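Local coordinates for protein alpha-galactosidase (Thermus thermophilus, PDB 6LCJ) that probably hydrolyses alpha-galactosidic bonds, as a thermostable glycoside hydrolase of family GH36 that assembles into hexamers, at residues E[251-254]-E[260-263]; E[272-277]-E[309-314]; E[304-309]-E[322-327]. All coordinates share one frame; numbering follows the deposited sequence.

Interaction 1. Residues E[251-254]-E[260-263]; sequences DWVL and RPVR
The flat group at the centre of this contact is the carbonyl of Leu254, which Val262 N approaches tilted 30° from the carbonyl plane. The bond is of ordinary length and nearly straight at the hydrogen, with Val262 N 2.9 Å from Leu254 O and an angle of 166°. It joins the two ends of a loop in the TIM-barrel domain, part of the excursion between barrel strands 229-234 and 298-303. The same oxygen is touched by Pro261 CA, 3.3 Å from Leu254 O, in a CA-H...O contact. A water within hydrogen-bonding distance of both Leu254 O (3.0 Å) and Val262 O can serve either carbonyl, though it has more acceptors in reach than protons to give.

Apolar groups pack beside this polar centre. Val253 CG1, anti to the backbone N (chi1 173°), rests against the proline ring, 3.7 Å from Pro261 CB. Leu254 CG lies 4.0 Å from Val262 CG2, the two side chains meeting at a slant.

Other parts of the fold flank the two ends. The indole of Trp252 makes an edge-to-face contact with Trp285 of helix 280-296, while the carboxylate of Asp251 forms a salt bridge with Arg249 and its residue packs on Phe14 of a second subunit. The CB of Arg260 is directed away from the other segment, and its guanidinium forms a salt bridge with Asp256 in the intervening loop. The CD2 branch of Leu254 also reaches Val262, 4.1 Å from Val262 CB.

Interaction 2. Residues E[272-277]-E[309-314]; sequences LYALDA and AALPGA
Ala277 and Ala309 bring the two backbones to their nearest approach, with Ala277 CA 5.3 Å from Ala309 CA, and no hydrogen bond spans the gap. Small side chains make such closeness possible. Ala277 CB faces the other segment and meets both the methyl and the carbonyl of its partner, lying 3.9 Å from Ala309 CB and 3.6 Å from Ala309 O. A second, looser touch occurs further back on the strand, where Ala274 CB is 4.3 Å from Leu311 CD1. Leu311 reaches it with CG anti to its own carbonyl carbon (chi1 -72°) and a nearly straight chain beyond. The leucine is placed by a type VI turn: the peptide before Pro312 is cis, and Gly313 N closes the turn on Ala310 O at 3.0 Å. Gly313 follows with a positive phi of 136°, a conformation that suits a residue without a side chain.

The buried contact thus lays the end of strand 270-274 and the loop just after it against the loop that follows barrel strand 298-303. Leu311 also packs on Ala264 of strand 263-267, while helix 317-331 covers the other end, with Ala323 against Ala277 and Tyr320 against Ala309.

Interaction 3. Residues E[304-309]-E[322-327]; sequences DFLYAA and KAMARL
Leu306 and Ala309 both meet Met324, packing the loop after TIM-barrel strand 298-303 on the helix that follows it, within one beta-alpha unit. Asp304 comes first. Its OD1 accepts the next backbone amide, Phe305 N, at 2.8 Å, on the anti side of the carboxylate and 29° out of its plane, while OD2 takes a hydrogen bond from Trp233 NE1. Phe305 has a left-handed backbone, where the chain leaves the strand direction; its ring meets Trp53 edge-to-face. A short 3-10 turn follows, and Leu306 is the first residue of it to face helix 317-331, its CD2 lying 4.1 Å from Met324 SD. Tyr307 takes no part in the helix contact: its OH lies in plane at the edge of the Phe305 ring and is hydrogen-bonded to Ala264 O. One turn after Leu306, Ala309 offers its methyl, with CB 4.2 Å from Met324 CE.

Met324 can touch both because its chain is folded. With chi2 at -48° and chi3 at 103°, the sulfur sits against the leucine branch and the terminal methyl swings over to the alanine. Tyr320 of the same helix also packs on Leu306.

No hydrogen bond crosses this buried contact, which implies that, between these segments, the helix and the 3-10 turn are joined by apolar burial and dispersion, probably aided by the polarisable thioether.

How the interactions relate
Following the chain, interaction 1 closes first, drawing together the ends of a five-residue loop just ahead of strand 263-267. It is complete before interaction 2 opens on strand 270-274, yet the two adjoin in space: Trp252 and Leu254 make probable backbone hydrogen bonds with Asp276 and Ala274. Interaction 2 then spans helix 280-296 and barrel strand 298-303. Interaction 3 begins before that long loop is closed and ends beyond it, so these two cross, and Ala309 serves both. Together they tie the excursion with its small antiparallel sheet to the loop after strand 298-303, and that loop to helix 317-331.

Interaction 1. Residues E[251-254]-E[260-263]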
loop_
_atom_site.group_PDB
_atom_site.type_symbol
_atom_site.label_atom_id
_atom_site.label_comp_id
_atom_site.label_asym_id
_atom_site.label_seq_id
_atom_site.Cartn_x
_atom_site.Cartn_y
_atom_site.Cartn_z
ATOM N N ASP E 251 29.169 8.787 -25.559
ATOM C CA ASP E 251 29.225 7.430 -26.089
ATOM C C ASP E 251 30.207 6.529 -25.339
ATOM O O ASP E 251 30.297 5.338 -25.659
ATOM C CB ASP E 251 29.601 7.470 -27.572
ATOM C CG ASP E 251 30.987 8.047 -27.809
ATOM O OD1 ASP E 251 31.257 9.180 -27.341
ATOM O OD2 ASP E 251 31.805 7.358 -28.457
ATOM N N TRP E 252 30.951 7.056 -24.373
ATOM C CA TRP E 252 31.830 6.222 -23.564
ATOM C C TRP E 252 31.199 5.775 -22.246
ATOM O O TRP E 252 31.736 4.873 -21.592
ATOM C CB TRP E 252 33.140 6.959 -23.269
ATOM C CG TRP E 252 34.122 6.955 -24.416
ATOM C CD1 TRP E 252 33.883 6.575 -25.702
ATOM C CD2 TRP E 252 35.502 7.345 -24.363
ATOM N NE1 TRP E 252 35.026 6.699 -26.455
ATOM C CE2 TRP E 252 36.034 7.173 -25.658
ATOM C CE3 TRP E 252 36.334 7.824 -23.348
ATOM C CZ2 TRP E 252 37.360 7.467 -25.968
ATOM C CZ3 TRP E 252 37.651 8.114 -23.656
ATOM C CH2 TRP E 252 38.151 7.932 -24.958
ATOM N N VAL E 253 30.082 6.372 -21.847
ATOM C CA VAL E 253 29.449 6.047 -20.576
ATOM C C VAL E 253 28.768 4.688 -20.679
ATOM O O VAL E 253 28.072 4.401 -21.656
ATOM C CB VAL E 253 28.456 7.148 -20.183
ATOM C CG1 VAL E 253 27.656 6.740 -18.952
ATOM C CG2 VAL E 253 29.218 8.450 -19.953
ATOM N N LEU E 254 28.989 3.835 -19.680
ATOM C CA LEU E 254 28.259 2.576 -19.599
ATOM C C LEU E 254 26.772 2.852 -19.412
ATOM O O LEU E 254 26.376 3.583 -18.495
ATOM C CB LEU E 254 28.787 1.728 -18.452
ATOM C CG LEU E 254 28.129 0.359 -18.301
ATOM C CD1 LEU E 254 28.365 -0.491 -19.539
ATOM C CD2 LEU E 254 28.682 -0.317 -17.057
ATOM N N ARG E 260 20.131 4.797 -20.288
ATOM C CA ARG E 260 20.515 5.579 -19.113
ATOM C C ARG E 260 21.864 5.108 -18.569
ATOM O O ARG E 260 22.173 3.912 -18.618
ATOM C CB ARG E 260 19.464 5.473 -18.022
ATOM C CG ARG E 260 18.064 5.733 -18.506
ATOM C CD ARG E 260 17.035 5.234 -17.511
ATOM N NE ARG E 260 17.075 3.780 -17.426
ATOM C CZ ARG E 260 15.997 3.001 -17.432
ATOM N NH1 ARG E 260 14.784 3.546 -17.523
ATOM N NH2 ARG E 260 16.135 1.677 -17.355
ATOM N N PRO E 261 22.682 6.030 -18.067
ATOM C CA PRO E 261 23.963 5.639 -17.465
ATOM C C PRO E 261 23.768 4.701 -16.287
ATOM O O PRO E 261 22.912 4.919 -15.431
ATOM C CB PRO E 261 24.564 6.977 -17.018
ATOM C CG PRO E 261 23.925 7.988 -17.925
ATOM C CD PRO E 261 22.525 7.492 -18.124
ATOM N N VAL E 262 24.564 3.635 -16.260
ATOM C CA VAL E 262 24.567 2.722 -15.129
ATOM C C VAL E 262 25.183 3.410 -13.915
ATOM O O VAL E 262 26.228 4.064 -14.009
ATOM C CB VAL E 262 25.325 1.444 -15.512
ATOM C CG1 VAL E 262 25.545 0.535 -14.303
ATOM C CG2 VAL E 262 24.564 0.730 -16.611
ATOM N N ARG E 263 24.525 3.287 -12.769
ATOM C CA ARG E 263 25.039 3.895 -11.546
ATOM C C ARG E 263 26.200 3.066 -11.009
ATOM O O ARG E 263 26.124 1.831 -10.949
ATOM C CB ARG E 263 23.917 4.017 -10.519
ATOM C CG ARG E 263 22.625 4.519 -11.160
ATOM C CD ARG E 263 21.896 5.506 -10.297
ATOM N NE ARG E 263 22.496 6.838 -10.365
ATOM C CZ ARG E 263 21.807 7.960 -10.553
ATOM N NH1 ARG E 263 20.486 7.905 -10.704
ATOM N NH2 ARG E 263 22.437 9.133 -10.592
HETATM O O HOH W 1 27.726 4.607 -16.019
#

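Interaction 2. Residues E[272-277]-E[309-314]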
loop_
_atom_site.group_PDB
_atom_site.type_symbol
_atom_site.label_atom_id
_atom_site.label_comp_id
_atom_site.label_asym_id
_atom_site.label_seq_id
_atom_site.Cartn_x
_atom_site.Cartn_y
_atom_site.Cartn_z
ATOM N N LEU E 272 28.405 8.358 -8.952
ATOM C CA LEU E 272 29.463 7.810 -9.776
ATOM C C LEU E 272 28.871 7.099 -10.982
ATOM O O LEU E 272 27.798 6.495 -10.914
ATOM C CB LEU E 272 30.328 6.827 -8.986
ATOM C CG LEU E 272 30.890 7.340 -7.664
ATOM C CD1 LEU E 272 31.666 6.226 -6.996
ATOM C CD2 LEU E 272 31.751 8.566 -7.901
ATOM N N TYR E 273 29.601 7.168 -12.081
ATOM C CA TYR E 273 29.235 6.527 -13.325
ATOM C C TYR E 273 30.471 5.820 -13.836
ATOM O O TYR E 273 31.579 6.062 -13.363
ATOM C CB TYR E 273 28.696 7.547 -14.347
ATOM C CG TYR E 273 27.483 8.272 -13.825
ATOM C CD1 TYR E 273 26.265 7.619 -13.710
ATOM C CD2 TYR E 273 27.560 9.584 -13.423
ATOM C CE1 TYR E 273 25.158 8.253 -13.224
ATOM C CE2 TYR E 273 26.443 10.241 -12.937
ATOM C CZ TYR E 273 25.248 9.565 -12.838
ATOM O OH TYR E 273 24.132 10.205 -12.354
ATOM N N ALA E 274 30.270 4.929 -14.794
ATOM C CA ALA E 274 31.326 4.063 -15.273
ATOM C C ALA E 274 31.578 4.344 -16.744
ATOM O O ALA E 274 30.671 4.749 -17.477
ATOM C CB ALA E 274 30.962 2.589 -15.072
ATOM N N LEU E 275 32.824 4.144 -17.165
ATOM C CA LEU E 275 33.144 4.070 -18.579
ATOM C C LEU E 275 32.997 2.629 -19.034
ATOM O O LEU E 275 33.260 1.697 -18.272
ATOM C CB LEU E 275 34.558 4.582 -18.850
ATOM C CG LEU E 275 34.792 6.037 -18.446
ATOM C CD1 LEU E 275 36.273 6.369 -18.538
ATOM C CD2 LEU E 275 33.952 7.011 -19.274
ATOM N N ASP E 276 32.555 2.451 -20.278
ATOM C CA ASP E 276 32.159 1.136 -20.778
ATOM C C ASP E 276 33.401 0.365 -21.192
ATOM O O ASP E 276 33.992 0.640 -22.237
ATOM C CB ASP E 276 31.180 1.294 -21.939
ATOM C CG ASP E 276 30.763 -0.029 -22.559
ATOM O OD1 ASP E 276 31.170 -1.110 -22.078
ATOM O OD2 ASP E 276 29.992 0.020 -23.541
ATOM N N ALA E 277 33.787 -0.621 -20.384
ATOM C CA ALA E 277 34.967 -1.412 -20.687
ATOM C C ALA E 277 34.741 -2.386 -21.839
ATOM O O ALA E 277 35.682 -3.083 -22.238
ATOM C CB ALA E 277 35.421 -2.157 -19.421
ATOM N N ALA E 309 34.579 -1.413 -14.116
ATOM C CA ALA E 309 34.773 -2.044 -15.411
ATOM C C ALA E 309 34.017 -3.363 -15.557
ATOM O O ALA E 309 33.973 -3.916 -16.668
ATOM C CB ALA E 309 36.262 -2.279 -15.649
ATOM N N ALA E 310 33.432 -3.886 -14.477
ATOM C CA ALA E 310 32.782 -5.193 -14.507
ATOM C C ALA E 310 31.300 -5.115 -14.167
ATOM O O ALA E 310 30.659 -6.155 -13.986
ATOM C CB ALA E 310 33.494 -6.169 -13.567
ATOM N N LEU E 311 30.727 -3.926 -14.097
ATOM C CA LEU E 311 29.297 -3.841 -13.867
ATOM C C LEU E 311 28.542 -4.538 -15.005
ATOM O O LEU E 311 29.008 -4.575 -16.150
ATOM C CB LEU E 311 28.879 -2.378 -13.724
ATOM C CG LEU E 311 29.373 -1.839 -12.369
ATOM C CD1 LEU E 311 29.360 -0.314 -12.310
ATOM C CD2 LEU E 311 28.597 -2.449 -11.177
ATOM N N PRO E 312 27.375 -5.129 -14.717
ATOM C CA PRO E 312 26.628 -5.093 -13.458
ATOM C C PRO E 312 26.923 -6.235 -12.506
ATOM O O PRO E 312 26.089 -6.530 -11.670
ATOM C CB PRO E 312 25.168 -5.178 -13.932
ATOM C CG PRO E 312 25.226 -5.876 -15.284
ATOM C CD PRO E 312 26.682 -5.964 -15.715
ATOM N N GLY E 313 28.077 -6.873 -12.609
ATOM C CA GLY E 313 28.381 -7.952 -11.697
ATOM C C GLY E 313 28.982 -9.117 -12.434
ATOM O O GLY E 313 29.744 -8.911 -13.388
ATOM N N ALA E 314 28.627 -10.343 -12.024
ATOM C CA ALA E 314 29.178 -11.540 -12.657
ATOM C C ALA E 314 29.076 -11.478 -14.176
ATOM O O ALA E 314 29.963 -11.981 -14.876
ATOM C CB ALA E 314 28.467 -12.792 -12.136
#

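Interaction 3. Residues E[304-309]-E[322-327]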
loop_
_atom_site.group_PDB
_atom_site.type_symbol
_atom_site.label_atom_id
_atom_site.label_comp_id
_atom_site.label_asym_id
_atom_site.label_seq_id
_atom_site.Cartn_x
_atom_site.Cartn_y
_atom_site.Cartn_z
ATOM N N ASP E 304 42.265 1.562 -9.069
ATOM C CA ASP E 304 41.246 1.529 -8.042
ATOM C C ASP E 304 39.864 1.548 -8.675
ATOM O O ASP E 304 39.706 1.900 -9.847
ATOM C CB ASP E 304 41.400 2.718 -7.096
ATOM C CG ASP E 304 40.907 2.423 -5.683
ATOM O OD1 ASP E 304 40.178 1.420 -5.454
ATOM O OD2 ASP E 304 41.264 3.228 -4.797
ATOM N N PHE E 305 38.864 1.168 -7.864
ATOM C CA PHE E 305 37.467 1.165 -8.277
ATOM C C PHE E 305 37.274 0.338 -9.534
ATOM O O PHE E 305 36.474 0.690 -10.398
ATOM C CB PHE E 305 36.944 2.588 -8.497
ATOM C CG PHE E 305 36.815 3.387 -7.237
ATOM C CD1 PHE E 305 37.935 3.946 -6.635
ATOM C CD2 PHE E 305 35.575 3.572 -6.645
ATOM C CE1 PHE E 305 37.822 4.683 -5.458
ATOM C CE2 PHE E 305 35.451 4.310 -5.467
ATOM C CZ PHE E 305 36.577 4.867 -4.875
ATOM N N LEU E 306 38.024 -0.756 -9.647
ATOM C CA LEU E 306 38.000 -1.577 -10.845
ATOM C C LEU E 306 36.700 -2.356 -11.004
ATOM O O LEU E 306 36.457 -2.899 -12.089
ATOM C CB LEU E 306 39.189 -2.538 -10.835
ATOM C CG LEU E 306 40.606 -1.951 -10.987
ATOM C CD1 LEU E 306 41.631 -3.076 -10.920
ATOM C CD2 LEU E 306 40.736 -1.194 -12.276
ATOM N N TYR E 307 35.860 -2.426 -9.960
ATOM C CA TYR E 307 34.509 -2.952 -10.140
ATOM C C TYR E 307 33.747 -2.186 -11.231
ATOM O O TYR E 307 32.845 -2.746 -11.869
ATOM C CB TYR E 307 33.734 -2.895 -8.812
ATOM C CG TYR E 307 33.290 -1.489 -8.464
ATOM C CD1 TYR E 307 32.082 -0.981 -8.924
ATOM C CD2 TYR E 307 34.095 -0.661 -7.704
ATOM C CE1 TYR E 307 31.695 0.308 -8.637
ATOM C CE2 TYR E 307 33.708 0.629 -7.412
ATOM C CZ TYR E 307 32.515 1.107 -7.880
ATOM O OH TYR E 307 32.153 2.391 -7.590
ATOM N N ALA E 308 34.061 -0.904 -11.439
ATOM C CA ALA E 308 33.328 -0.141 -12.443
ATOM C C ALA E 308 33.450 -0.767 -13.824
ATOM O O ALA E 308 32.514 -0.689 -14.627
ATOM C CB ALA E 308 33.807 1.305 -12.465
ATOM N N ALA E 309 34.579 -1.413 -14.116
ATOM C CA ALA E 309 34.773 -2.044 -15.411
ATOM C C ALA E 309 34.017 -3.363 -15.557
ATOM O O ALA E 309 33.973 -3.916 -16.668
ATOM C CB ALA E 309 36.262 -2.279 -15.649
ATOM N N LYS E 322 39.060 -8.893 -20.317
ATOM C CA LYS E 322 39.680 -8.439 -21.558
ATOM C C LYS E 322 40.206 -7.013 -21.431
ATOM O O LYS E 322 41.293 -6.705 -21.927
ATOM C CB LYS E 322 38.694 -8.545 -22.714
ATOM C CG LYS E 322 38.382 -9.977 -23.123
ATOM C CD LYS E 322 37.251 -10.037 -24.162
ATOM C CE LYS E 322 36.337 -11.261 -23.965
ATOM N NZ LYS E 322 34.883 -10.861 -23.980
ATOM N N ALA E 323 39.466 -6.133 -20.757
ATOM C CA ALA E 323 39.963 -4.775 -20.540
ATOM C C ALA E 323 41.226 -4.779 -19.686
ATOM O O ALA E 323 42.206 -4.094 -20.000
ATOM C CB ALA E 323 38.884 -3.912 -19.881
ATOM N N MET E 324 41.222 -5.543 -18.591
ATOM C CA MET E 324 42.392 -5.583 -17.722
ATOM C C MET E 324 43.577 -6.258 -18.398
ATOM O O MET E 324 44.724 -5.884 -18.144
ATOM C CB MET E 324 42.054 -6.300 -16.410
ATOM C CG MET E 324 41.086 -5.554 -15.507
ATOM S SD MET E 324 41.530 -3.817 -15.273
ATOM C CE MET E 324 40.349 -3.122 -16.361
ATOM N N ALA E 325 43.325 -7.268 -19.236
ATOM C CA ALA E 325 44.411 -7.904 -19.974
ATOM C C ALA E 325 45.134 -6.904 -20.871
ATOM O O ALA E 325 46.352 -6.985 -21.046
ATOM C CB ALA E 325 43.865 -9.067 -20.794
ATOM N N ARG E 326 44.405 -5.945 -21.430
ATOM C CA ARG E 326 45.051 -4.926 -22.237
ATOM C C ARG E 326 45.864 -3.986 -21.358
ATOM O O ARG E 326 46.972 -3.578 -21.726
ATOM C CB ARG E 326 43.994 -4.171 -23.054
ATOM C CG ARG E 326 44.495 -2.908 -23.751
ATOM C CD ARG E 326 45.428 -3.186 -24.968
ATOM N NE ARG E 326 46.201 -1.988 -25.331
ATOM C CZ ARG E 326 47.532 -1.917 -25.315
ATOM N NH1 ARG E 326 48.253 -2.980 -24.969
ATOM N NH2 ARG E 326 48.140 -0.779 -25.626
ATOM N N LEU E 327 45.337 -3.644 -20.186
ATOM C CA LEU E 327 46.090 -2.802 -19.266
ATOM C C LEU E 327 47.277 -3.562 -18.687
ATOM O O LEU E 327 48.300 -2.953 -18.356
ATOM C CB LEU E 327 45.175 -2.299 -18.152
ATOM C CG LEU E 327 44.409 -1.004 -18.365
ATOM C CD1 LEU E 327 43.567 -1.105 -19.601
ATOM C CD2 LEU E 327 43.538 -0.705 -17.151
#